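Local coordinates for esterase TesA (Pseudomonas aeruginosa, PDB 4JGG), which hydrolyses carboxylic esters, including Tween detergents and short-chain p-nitrophenyl esters, and shows a low thioesterase activity towards palmitoyl-coenzyme A, at residues L25-S30 / A75-L80; Q106-L111 / G149-Q154; G129-P134 / V160-E165. All coordinates share one frame; numbering follows the deposited sequence.

Overall arrangement
All three contacts lie in one alpha/beta/alpha domain built on a parallel sheet with strand order 59-62, 23-28, 88-92, 124-128, 158-160. Interaction 1 packs helix 70-84 on strand 23-28, and interaction 2 joins helices 104-121 and 138-155; their centres are about 16 Å apart. Interaction 3, centred about 20 Å from interaction 1 and about 15 Å from interaction 2, links the loops after strands 124-128 and 158-160. Interaction 1 closes along the chain before the other two open, whereas the segments of 2 and 3 alternate. Interaction 1 holds the probable nucleophile S30 and interaction 3 lies close to it, whereas interaction 2 is away from the site.

Interaction 1: residues L25-S30 / A75-L80; sequences LVVGDS and ARLPAL
The strand that leads to the nucleophile motif of a GDSL esterase is covered here by a sheet-flanking helix: L25 and V27 of strand 23-28 meet L77 and L80 of helix 70-84. L25 CD2 lies 4.0 Å from L80 CB, the one side chain running roughly perpendicular to the other, and the same methyl is 4.2 Å from L77 CD1. V27 and L80 meet end on at their methyls, with V27 CG2 4.2 Å from L80 CD1. The valine divides its branches between two neighbours. CG2, anti to the carbonyl carbon, faces the leucines, while CG1, anti to the backbone N (chi1 -173°), sits over one face of the R76 guanidinium, 3.8 Å from NH2 and offset toward the rim.

In this SGNH-hydrolase fold strand 23-28 is an inner strand of the parallel sheet, bonded through its backbone to strand 88-92 on one side and to strand 59-62 on the other, and the short segments 25-28 and 75-80 run nearly antiparallel, at 165°, with their axes 10.7 Å apart. Beyond V27 the chain enters the G28-D29-S30 part of the GDSL signature, where S30 is the probable nucleophile and D29 N-caps the following helix through its OD1 and the N of I31. R76 spans the gap to this end of the strand: its chain is extended from CG to NE, and G28 O lies at the edge of the guanidinium, in its plane, 3.3 Å from R76 NH2. The guanidinium is also gripped from outside the two segments, by a salt bridge from NE to D68 and a hydrogen bond from NH1 to the carbonyl oxygen of A63, which together should limit its rotation. M114 of helix 104-121 touches both V27 and L77.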
ATOM      1  N   LEU A  25      -8.411  -1.406   7.241  1.00  7.24           N
ATOM      2  CA  LEU A  25      -8.408  -0.137   6.532  1.00  7.47           C
ATOM      3  C   LEU A  25      -7.244  -0.119   5.554  1.00  6.60           C
ATOM      4  O   LEU A  25      -6.107  -0.309   5.970  1.00  5.75           O
ATOM      5  CB  LEU A  25      -8.244   1.000   7.521  1.00  8.16           C
ATOM      6  CG  LEU A  25      -8.067   2.403   6.924  1.00  7.72           C
ATOM      7  CD1 LEU A  25      -9.348   2.901   6.275  1.00  8.88           C
ATOM      8  CD2 LEU A  25      -7.612   3.344   8.008  1.00  8.44           C
ATOM      9  N   VAL A  26      -7.543   0.071   4.269  1.00  7.84           N
ATOM     10  CA  VAL A  26      -6.509   0.290   3.253  1.00  7.65           C
ATOM     11  C   VAL A  26      -6.379   1.768   2.936  1.00  9.07           C
ATOM     12  O   VAL A  26      -7.332   2.403   2.468  1.00 10.39           O
ATOM     13  CB  VAL A  26      -6.800  -0.435   1.921  1.00  8.06           C
ATOM     14  CG1 VAL A  26      -5.651  -0.177   0.916  1.00  8.16           C
ATOM     15  CG2 VAL A  26      -6.975  -1.954   2.136  1.00  9.12           C
ATOM     16  N   VAL A  27      -5.190   2.308   3.167  1.00  9.42           N
ATOM     17  CA  VAL A  27      -4.911   3.709   2.869  1.00  7.95           C
ATOM     18  C   VAL A  27      -3.860   3.800   1.759  1.00  8.40           C
ATOM     19  O   VAL A  27      -2.655   3.735   2.027  1.00  8.40           O
ATOM     20  CB  VAL A  27      -4.426   4.446   4.133  1.00  9.13           C
ATOM     21  CG1 VAL A  27      -4.297   5.952   3.862  1.00  9.62           C
ATOM     22  CG2 VAL A  27      -5.383   4.177   5.296  1.00  7.89           C
ATOM     23  N   GLY A  28      -4.319   3.935   0.517  1.00  5.94           N
ATOM     24  CA  GLY A  28      -3.422   3.902  -0.626  1.00  7.94           C
ATOM     25  C   GLY A  28      -3.616   5.028  -1.627  1.00  8.49           C
ATOM     26  O   GLY A  28      -4.305   6.014  -1.362  1.00  7.94           O
ATOM     27  N   ASP A  29      -2.984   4.878  -2.786  1.00  9.44           N
ATOM     28  CA  ASP A  29      -3.134   5.837  -3.874  1.00 10.10           C
ATOM     29  C   ASP A  29      -3.823   5.164  -5.048  1.00  8.08           C
ATOM     30  O   ASP A  29      -4.584   4.217  -4.860  1.00  8.02           O
ATOM     31  CB  ASP A  29      -1.770   6.398  -4.297  1.00 10.29           C
ATOM     32  CG  ASP A  29      -0.729   5.317  -4.538  1.00  8.38           C
ATOM     33  OD1 ASP A  29      -1.095   4.169  -4.865  1.00 10.53           O
ATOM     34  OD2 ASP A  29       0.475   5.619  -4.392  1.00 12.00           O
ATOM     35  N   SER A  30      -3.523   5.636  -6.254  1.00 11.18           N
ATOM     36  CA  SER A  30      -4.047   5.063  -7.500  1.00 10.23           C
ATOM     37  C   SER A  30      -3.953   3.529  -7.607  1.00 12.10           C
ATOM     38  O   SER A  30      -4.827   2.880  -8.194  1.00 10.91           O
ATOM     39  CB  SER A  30      -3.284   5.663  -8.685  1.00  9.79           C
ATOM     40  OG  SER A  30      -1.930   5.227  -8.652  1.00  9.99           O
ATOM     41  N   ALA A  75      -1.901  13.376   6.876  1.00 11.76           N
ATOM     42  CA  ALA A  75      -2.900  14.391   7.190  1.00 14.64           C
ATOM     43  C   ALA A  75      -4.314  13.806   7.372  1.00 11.54           C
ATOM     44  O   ALA A  75      -5.052  14.258   8.247  1.00 10.82           O
ATOM     45  CB  ALA A  75      -2.908  15.472   6.127  1.00 11.52           C
ATOM     46  N   ARG A  76      -4.680  12.814   6.559  1.00  9.69           N
ATOM     47  CA  ARG A  76      -6.053  12.292   6.541  1.00 12.58           C
ATOM     48  C   ARG A  76      -6.273  11.012   7.365  1.00 13.80           C
ATOM     49  O   ARG A  76      -7.409  10.584   7.564  1.00 12.87           O
ATOM     50  CB  ARG A  76      -6.572  12.102   5.104  1.00 12.62           C
ATOM     51  CG  ARG A  76      -5.859  10.995   4.297  1.00 14.00           C
ATOM     52  CD  ARG A  76      -6.337  11.013   2.845  1.00  8.13           C
ATOM     53  NE  ARG A  76      -5.750   9.964   2.016  1.00 11.60           N
ATOM     54  CZ  ARG A  76      -6.354   8.816   1.715  1.00 10.62           C
ATOM     55  NH1 ARG A  76      -7.561   8.549   2.198  1.00 13.89           N
ATOM     56  NH2 ARG A  76      -5.753   7.935   0.937  1.00 11.12           N
ATOM     57  N   LEU A  77      -5.197  10.424   7.872  1.00 12.03           N
ATOM     58  CA  LEU A  77      -5.312   9.198   8.668  1.00 10.99           C
ATOM     59  C   LEU A  77      -6.055   9.354  10.016  1.00 11.18           C
ATOM     60  O   LEU A  77      -6.910   8.529  10.352  1.00  9.41           O
ATOM     61  CB  LEU A  77      -3.930   8.537   8.838  1.00  9.87           C
ATOM     62  CG  LEU A  77      -3.890   7.284   9.722  1.00 12.16           C
ATOM     63  CD1 LEU A  77      -4.615   6.113   9.076  1.00  8.15           C
ATOM     64  CD2 LEU A  77      -2.449   6.917  10.058  1.00 13.67           C
ATOM     65  N   PRO A  78      -5.769  10.423  10.786  1.00 12.49           N
ATOM     66  CA  PRO A  78      -6.434  10.528  12.095  1.00 12.14           C
ATOM     67  C   PRO A  78      -7.965  10.452  12.018  1.00 12.96           C
ATOM     68  O   PRO A  78      -8.588   9.789  12.860  1.00 12.32           O
ATOM     69  CB  PRO A  78      -5.975  11.898  12.606  1.00 12.24           C
ATOM     70  CG  PRO A  78      -4.607  12.045  11.972  1.00 15.48           C
ATOM     71  CD  PRO A  78      -4.767  11.483  10.597  1.00 11.95           C
ATOM     72  N   ALA A  79      -8.552  11.106  11.021  1.00  9.95           N
ATOM     73  CA  ALA A  79     -10.000  11.062  10.837  1.00  9.92           C
ATOM     74  C   ALA A  79     -10.488   9.641  10.534  1.00 12.28           C
ATOM     75  O   ALA A  79     -11.558   9.229  10.991  1.00 10.43           O
ATOM     76  CB  ALA A  79     -10.426  12.020   9.724  1.00 13.03           C
ATOM     77  N   LEU A  80      -9.712   8.928   9.720  1.00 11.00           N
ATOM     78  CA  LEU A  80      -9.983   7.546   9.337  1.00  9.51           C
ATOM     79  C   LEU A  80      -9.875   6.611  10.535  1.00 11.03           C
ATOM     80  O   LEU A  80     -10.739   5.759  10.738  1.00 12.66           O
ATOM     81  CB  LEU A  80      -9.014   7.104   8.233  1.00  9.96           C
ATOM     82  CG  LEU A  80      -9.197   7.701   6.833  1.00  9.70           C
ATOM     83  CD1 LEU A  80      -8.022   7.324   5.907  1.00 12.28           C
ATOM     84  CD2 LEU A  80     -10.521   7.258   6.221  1.00 11.33           C
TER

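Interaction 2: residues Q106-L111 / G149-Q154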
ATOM      1  N   GLN A 106      11.561  12.863   4.037  1.00 15.83           N
ATOM      2  CA  GLN A 106      10.206  13.250   4.425  1.00 16.86           C
ATOM      3  C   GLN A 106       9.226  12.085   4.270  1.00 14.08           C
ATOM      4  O   GLN A 106       8.232  12.000   4.996  1.00 15.27           O
ATOM      5  CB  GLN A 106       9.728  14.491   3.648  1.00 16.27           C
ATOM      6  CG  GLN A 106       9.791  14.376   2.115  1.00 20.61           C
ATOM      7  CD  GLN A 106       8.488  13.862   1.492  1.00 21.05           C
ATOM      8  OE1 GLN A 106       7.388  14.179   1.966  1.00 27.61           O
ATOM      9  NE2 GLN A 106       8.609  13.078   0.427  1.00 11.70           N
ATOM     10  N   LEU A 107       9.508  11.192   3.326  1.00 13.77           N
ATOM     11  CA  LEU A 107       8.712   9.977   3.158  1.00 13.58           C
ATOM     12  C   LEU A 107       8.840   9.128   4.406  1.00 10.84           C
ATOM     13  O   LEU A 107       7.845   8.643   4.957  1.00 12.51           O
ATOM     14  CB  LEU A 107       9.190   9.168   1.948  1.00 13.46           C
ATOM     15  CG  LEU A 107       8.498   7.816   1.749  1.00 10.01           C
ATOM     16  CD1 LEU A 107       6.982   7.971   1.586  1.00  9.96           C
ATOM     17  CD2 LEU A 107       9.088   7.046   0.570  1.00 13.46           C
ATOM     18  N   GLN A 108      10.078   8.951   4.851  1.00 11.53           N
ATOM     19  CA  GLN A 108      10.362   8.130   6.019  1.00 15.03           C
ATOM     20  C   GLN A 108       9.668   8.714   7.247  1.00 15.89           C
ATOM     21  O   GLN A 108       9.106   7.989   8.061  1.00 13.77           O
ATOM     22  CB  GLN A 108      11.876   8.032   6.241  1.00 17.40           C
ATOM     23  CG  GLN A 108      12.306   6.790   7.015  1.00 18.02           C
ATOM     24  CD  GLN A 108      11.973   6.877   8.490  1.00 18.57           C
ATOM     25  OE1 GLN A 108      11.664   7.951   9.006  1.00 22.10           O
ATOM     26  NE2 GLN A 108      12.034   5.739   9.183  1.00 22.70           N
ATOM     27  N   GLN A 109       9.695  10.034   7.370  1.00 12.56           N
ATOM     28  CA  GLN A 109       9.062  10.705   8.504  1.00 13.57           C
ATOM     29  C   GLN A 109       7.534  10.534   8.509  1.00 13.14           C
ATOM     30  O   GLN A 109       6.926  10.137   9.515  1.00 14.38           O
ATOM     31  CB  GLN A 109       9.425  12.193   8.470  1.00 15.04           C
ATOM     32  CG  GLN A 109       8.877  13.012   9.632  1.00 23.40           C
ATOM     33  CD  GLN A 109       9.082  14.505   9.424  1.00 25.59           C
ATOM     34  OE1 GLN A 109       8.703  15.058   8.388  1.00 26.63           O
ATOM     35  NE2 GLN A 109       9.695  15.161  10.403  1.00 33.59           N
ATOM     36  N   ASN A 110       6.917  10.857   7.380  1.00 10.54           N
ATOM     37  CA  ASN A 110       5.477  10.739   7.231  1.00 10.85           C
ATOM     38  C   ASN A 110       4.947   9.315   7.427  1.00 12.43           C
ATOM     39  O   ASN A 110       3.977   9.108   8.151  1.00 11.06           O
ATOM     40  CB  ASN A 110       5.049  11.278   5.870  1.00  9.19           C
ATOM     41  CG  ASN A 110       5.264  12.770   5.747  1.00 15.81           C
ATOM     42  OD1 ASN A 110       5.273  13.488   6.752  1.00 13.00           O
ATOM     43  ND2 ASN A 110       5.429  13.250   4.512  1.00 12.85           N
ATOM     44  N   LEU A 111       5.584   8.337   6.790  1.00 11.42           N
ATOM     45  CA  LEU A 111       5.140   6.948   6.910  1.00 11.30           C
ATOM     46  C   LEU A 111       5.324   6.442   8.338  1.00 12.94           C
ATOM     47  O   LEU A 111       4.449   5.794   8.886  1.00 16.65           O
ATOM     48  CB  LEU A 111       5.900   6.033   5.939  1.00 12.13           C
ATOM     49  CG  LEU A 111       5.620   6.067   4.434  1.00 10.77           C
ATOM     50  CD1 LEU A 111       6.585   5.109   3.747  1.00 11.86           C
ATOM     51  CD2 LEU A 111       4.172   5.678   4.103  1.00 10.43           C
ATOM     52  N   GLY A 149      11.600  -0.304   4.337  1.00 14.49           N
ATOM     53  CA  GLY A 149      12.243  -1.185   5.302  1.00 19.51           C
ATOM     54  C   GLY A 149      12.682  -0.445   6.554  1.00 14.13           C
ATOM     55  O   GLY A 149      12.632  -0.982   7.662  1.00 19.13           O
ATOM     56  N   ALA A 150      13.098   0.802   6.379  1.00 13.22           N
ATOM     57  CA  ALA A 150      13.519   1.637   7.496  1.00 13.62           C
ATOM     58  C   ALA A 150      12.345   1.907   8.436  1.00 14.85           C
ATOM     59  O   ALA A 150      12.458   1.743   9.652  1.00 13.77           O
ATOM     60  CB  ALA A 150      14.094   2.956   6.983  1.00 13.63           C
ATOM     61  N   VAL A 151      11.218   2.325   7.864  1.00 14.97           N
ATOM     62  CA  VAL A 151      10.011   2.589   8.650  1.00 13.03           C
ATOM     63  C   VAL A 151       9.508   1.345   9.379  1.00 13.84           C
ATOM     64  O   VAL A 151       9.163   1.406  10.560  1.00 13.78           O
ATOM     65  CB  VAL A 151       8.883   3.177   7.788  1.00 15.85           C
ATOM     66  CG1 VAL A 151       7.657   3.468   8.660  1.00 15.75           C
ATOM     67  CG2 VAL A 151       9.364   4.449   7.102  1.00 14.32           C
ATOM     68  N   ALA A 152       9.476   0.215   8.676  1.00 14.79           N
ATOM     69  CA  ALA A 152       9.067  -1.039   9.286  1.00 14.59           C
ATOM     70  C   ALA A 152       9.972  -1.385  10.467  1.00 16.94           C
ATOM     71  O   ALA A 152       9.498  -1.854  11.504  1.00 20.04           O
ATOM     72  CB  ALA A 152       9.054  -2.158   8.257  1.00 14.40           C
ATOM     73  N   ALA A 153      11.267  -1.141  10.308  1.00 14.97           N
ATOM     74  CA  ALA A 153      12.230  -1.372  11.376  1.00 17.83           C
ATOM     75  C   ALA A 153      11.915  -0.491  12.570  1.00 16.23           C
ATOM     76  O   ALA A 153      11.792  -0.967  13.700  1.00 17.30           O
ATOM     77  CB  ALA A 153      13.645  -1.089  10.881  1.00 17.24           C
ATOM     78  N   GLN A 154      11.788   0.803  12.299  1.00 16.33           N
ATOM     79  CA  GLN A 154      11.612   1.807  13.337  1.00 15.89           C
ATOM     80  C   GLN A 154      10.308   1.653  14.105  1.00 17.49           C
ATOM     81  O   GLN A 154      10.284   1.804  15.330  1.00 19.54           O
ATOM     82  CB  GLN A 154      11.689   3.202  12.711  1.00 15.68           C
ATOM     83  CG  GLN A 154      11.519   4.355  13.677  1.00 16.19           C
ATOM     84  CD  GLN A 154      11.597   5.683  12.954  1.00 19.42           C
ATOM     85  OE1 GLN A 154      11.838   5.717  11.751  1.00 20.48           O
ATOM     86  NE2 GLN A 154      11.397   6.779  13.678  1.00 19.76           N
TER
HETATM   87  O   HOH W   1      10.718   9.069  11.943  1.00 23.54           O
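Q108 sets its CG anti to the backbone N and then bends at chi2 (-74°), which swings its amide across to Q154, whose chain, extended throughout, delivers the second amide. Q108 NE2 donates to Q154 OE1 at 2.6 Å, a short bond that is nearly straight at hydrogen (167°). The oxygen lies in the amide plane of Q108, and the donor approaches nearly along the C=O axis of Q154. The two amides are almost coplanar, and a water closes the other side of the pair: it donates to Q108 OE1 at 3.3 Å and accepts from Q154 NE2 at 3.0 Å. Each amide thus uses both its oxygen and its nitrogen, which helps to hold the pair flat.

The bridge spans helices 104-121 and 138-155, which pack side by side in one of the two helical layers of the alpha/beta/alpha fold, with the short axes 9.4 Å apart and crossing at -37°. Beneath the amides V151 fills the interface. Its CG2 lies 3.6 Å from Q108 NE2, the two side chains running antiparallel alongside each other, and 4.0 Å from L111 CB. CG1 rests 3.8 Å from the backbone C of L111. A112, the next residue after L111, is touched by both V151 and Q154.

Interaction 3: residues G129-P134 / V160-E165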
ATOM      1  N   GLY A 129       5.525  -1.717   0.107  1.00 14.01           N
ATOM      2  CA  GLY A 129       6.641  -0.989  -0.472  1.00 15.71           C
ATOM      3  C   GLY A 129       6.591  -1.084  -1.978  1.00 16.08           C
ATOM      4  O   GLY A 129       6.181  -2.105  -2.524  1.00 14.98           O
ATOM      5  N   ILE A 130       7.016  -0.027  -2.659  1.00 15.97           N
ATOM      6  CA  ILE A 130       6.955  -0.007  -4.111  1.00 16.81           C
ATOM      7  C   ILE A 130       8.305   0.376  -4.722  1.00 18.09           C
ATOM      8  O   ILE A 130       9.019   1.212  -4.181  1.00 16.95           O
ATOM      9  CB  ILE A 130       5.840   0.946  -4.595  1.00 23.48           C
ATOM     10  CG1 ILE A 130       4.468   0.386  -4.187  1.00 21.20           C
ATOM     11  CG2 ILE A 130       5.918   1.162  -6.092  1.00 23.72           C
ATOM     12  CD1 ILE A 130       3.310   1.064  -4.871  1.00 20.37           C
ATOM     13  N   GLN A 131       8.670  -0.287  -5.816  1.00 16.87           N
ATOM     14  CA  GLN A 131       9.881   0.054  -6.547  1.00 15.80           C
ATOM     15  C   GLN A 131       9.527   0.725  -7.865  1.00 16.98           C
ATOM     16  O   GLN A 131       8.755   0.196  -8.668  1.00 15.60           O
ATOM     17  CB  GLN A 131      10.751  -1.176  -6.798  1.00 15.52           C
ATOM     18  CG  GLN A 131      11.474  -1.642  -5.560  1.00 20.23           C
ATOM     19  CD  GLN A 131      10.545  -2.352  -4.604  1.00 21.35           C
ATOM     20  OE1 GLN A 131       9.655  -3.087  -5.034  1.00 23.67           O
ATOM     21  NE2 GLN A 131      10.732  -2.132  -3.303  1.00 17.80           N
ATOM     22  N   LEU A 132      10.077   1.914  -8.066  1.00 17.92           N
ATOM     23  CA  LEU A 132       9.859   2.650  -9.295  1.00 18.47           C
ATOM     24  C   LEU A 132      10.415   1.840 -10.469  1.00 22.23           C
ATOM     25  O   LEU A 132      11.185   0.903 -10.264  1.00 13.34           O
ATOM     26  CB  LEU A 132      10.518   4.032  -9.195  1.00 19.22           C
ATOM     27  CG  LEU A 132       9.730   5.026  -8.334  1.00 18.35           C
ATOM     28  CD1 LEU A 132      10.493   6.336  -8.146  1.00 21.12           C
ATOM     29  CD2 LEU A 132       8.380   5.277  -8.973  1.00 17.47           C
ATOM     30  N   PRO A 133      10.005   2.186 -11.702  1.00 24.40           N
ATOM     31  CA  PRO A 133      10.441   1.422 -12.877  1.00 22.90           C
ATOM     32  C   PRO A 133      11.956   1.524 -13.075  1.00 22.99           C
ATOM     33  O   PRO A 133      12.563   2.522 -12.690  1.00 19.26           O
ATOM     34  CB  PRO A 133       9.697   2.099 -14.041  1.00 24.02           C
ATOM     35  CG  PRO A 133       8.554   2.845 -13.401  1.00 22.60           C
ATOM     36  CD  PRO A 133       9.071   3.270 -12.056  1.00 20.74           C
ATOM     37  N   PRO A 134      12.561   0.485 -13.669  1.00 21.08           N
ATOM     38  CA  PRO A 134      14.007   0.363 -13.868  1.00 21.90           C
ATOM     39  C   PRO A 134      14.670   1.601 -14.474  1.00 24.00           C
ATOM     40  O   PRO A 134      15.807   1.910 -14.106  1.00 25.22           O
ATOM     41  CB  PRO A 134      14.113  -0.815 -14.842  1.00 23.14           C
ATOM     42  CG  PRO A 134      12.959  -1.656 -14.509  1.00 24.48           C
ATOM     43  CD  PRO A 134      11.842  -0.687 -14.196  1.00 22.93           C
ATOM     44  N   VAL A 160       5.616  -5.678   3.106  1.00 15.32           N
ATOM     45  CA  VAL A 160       5.792  -6.336   1.819  1.00 15.94           C
ATOM     46  C   VAL A 160       6.732  -5.465   0.992  1.00 17.79           C
ATOM     47  O   VAL A 160       6.293  -4.525   0.336  1.00 17.42           O
ATOM     48  CB  VAL A 160       4.458  -6.472   1.063  1.00 14.15           C
ATOM     49  CG1 VAL A 160       4.705  -6.857  -0.389  1.00 13.47           C
ATOM     50  CG2 VAL A 160       3.545  -7.473   1.760  1.00 15.30           C
ATOM     51  N   PRO A 161       8.039  -5.765   1.030  1.00 18.94           N
ATOM     52  CA  PRO A 161       9.013  -4.851   0.418  1.00 16.20           C
ATOM     53  C   PRO A 161       8.791  -4.639  -1.071  1.00 15.36           C
ATOM     54  O   PRO A 161       9.076  -3.546  -1.564  1.00 14.57           O
ATOM     55  CB  PRO A 161      10.361  -5.544   0.665  1.00 19.56           C
ATOM     56  CG  PRO A 161      10.032  -6.967   0.982  1.00 17.83           C
ATOM     57  CD  PRO A 161       8.686  -6.925   1.661  1.00 20.13           C
ATOM     58  N   PHE A 162       8.299  -5.665  -1.762  1.00 15.42           N
ATOM     59  CA  PHE A 162       8.144  -5.632  -3.212  1.00 17.44           C
ATOM     60  C   PHE A 162       6.705  -5.903  -3.635  1.00 16.52           C
ATOM     61  O   PHE A 162       6.410  -6.927  -4.255  1.00 15.71           O
ATOM     62  CB  PHE A 162       9.087  -6.655  -3.858  1.00 15.19           C
ATOM     63  CG  PHE A 162      10.467  -6.646  -3.264  1.00 20.19           C
ATOM     64  CD1 PHE A 162      11.360  -5.634  -3.574  1.00 22.36           C
ATOM     65  CD2 PHE A 162      10.862  -7.632  -2.375  1.00 24.68           C
ATOM     66  CE1 PHE A 162      12.621  -5.613  -3.021  1.00 24.24           C
ATOM     67  CE2 PHE A 162      12.132  -7.617  -1.820  1.00 26.94           C
ATOM     68  CZ  PHE A 162      13.008  -6.607  -2.141  1.00 22.78           C
ATOM     69  N   PHE A 163       5.814  -4.973  -3.293  1.00 15.42           N
ATOM     70  CA  PHE A 163       4.386  -5.111  -3.563  1.00 12.64           C
ATOM     71  C   PHE A 163       4.137  -5.352  -5.046  1.00 11.91           C
ATOM     72  O   PHE A 163       3.230  -6.078  -5.417  1.00 12.56           O
ATOM     73  CB  PHE A 163       3.651  -3.851  -3.075  1.00 12.84           C
ATOM     74  CG  PHE A 163       2.187  -3.791  -3.431  1.00 12.26           C
ATOM     75  CD1 PHE A 163       1.370  -4.903  -3.290  1.00 13.81           C
ATOM     76  CD2 PHE A 163       1.611  -2.588  -3.846  1.00 12.96           C
ATOM     77  CE1 PHE A 163       0.018  -4.840  -3.594  1.00 11.26           C
ATOM     78  CE2 PHE A 163       0.254  -2.513  -4.146  1.00 10.88           C
ATOM     79  CZ  PHE A 163      -0.544  -3.635  -4.015  1.00 14.66           C
ATOM     80  N   LEU A 164       4.966  -4.772  -5.902  1.00 14.29           N
ATOM     81  CA  LEU A 164       4.719  -4.892  -7.332  1.00 11.35           C
ATOM     82  C   LEU A 164       5.556  -6.008  -7.951  1.00 15.03           C
ATOM     83  O   LEU A 164       5.814  -6.011  -9.152  1.00 11.79           O
ATOM     84  CB  LEU A 164       4.968  -3.558  -8.040  1.00 14.27           C
ATOM     85  CG  LEU A 164       4.278  -2.358  -7.393  1.00 16.04           C
ATOM     86  CD1 LEU A 164       4.657  -1.081  -8.144  1.00 18.29           C
ATOM     87  CD2 LEU A 164       2.771  -2.538  -7.375  1.00 13.41           C
ATOM     88  N   GLU A 165       5.969  -6.969  -7.133  1.00 16.14           N
ATOM     89  CA  GLU A 165       6.726  -8.093  -7.671  1.00 14.27           C
ATOM     90  C   GLU A 165       5.949  -8.801  -8.773  1.00 13.83           C
ATOM     91  O   GLU A 165       4.788  -9.140  -8.598  1.00 13.30           O
ATOM     92  CB  GLU A 165       7.107  -9.078  -6.577  1.00 18.05           C
ATOM     93  CG  GLU A 165       7.823 -10.311  -7.105  1.00 16.60           C
ATOM     94  CD  GLU A 165       8.259 -11.242  -5.996  1.00 17.85           C
ATOM     95  OE1 GLU A 165       8.193 -10.828  -4.816  1.00 22.06           O
ATOM     96  OE2 GLU A 165       8.660 -12.385  -6.312  1.00 15.95           O
TER
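G129 and V160 link the ends of the adjacent strands 124-128 and 158-160, the latter at the sheet edge, where the loops of this GDSL esterase emerge, I130 lying about 8 Å, side chain to side chain, from S30, the probable nucleophile. Backbone hydrogen bonds make the core of the junction. G129 N donates to V160 O at 2.9 Å, and F163 N to G129 O at 3.0 Å, so both polar atoms of the glycine are used; F163 also lies within the type I turn from F162 to E165.

A side-chain bond adds to these. Q131, bent at chi2 (75°), brings NE2 to P161 O at 2.8 Å, nearly straight at hydrogen (173°). The acceptor is in the amide plane, although NE2 is tilted 30° from the carbonyl plane of P161. NE2 also bonds S145 OG of helix 138-155, so two acceptors hold this nitrogen, while Q131 OE1 comes to the edge of the F162 ring, 3.4 Å from F162 CD1.

Apolar contacts form on the I130 side. I130 and F163 lie alongside, heading the same way, with I130 CG1 at the edge of the F163 ring, 4.1 Å from F163 CD2, and I31 of helix 30-33 touches both. L164 runs aslant to I130, and L164 CD1 presses to 3.3 Å from I130 CG2, tighter than usual carbon packing.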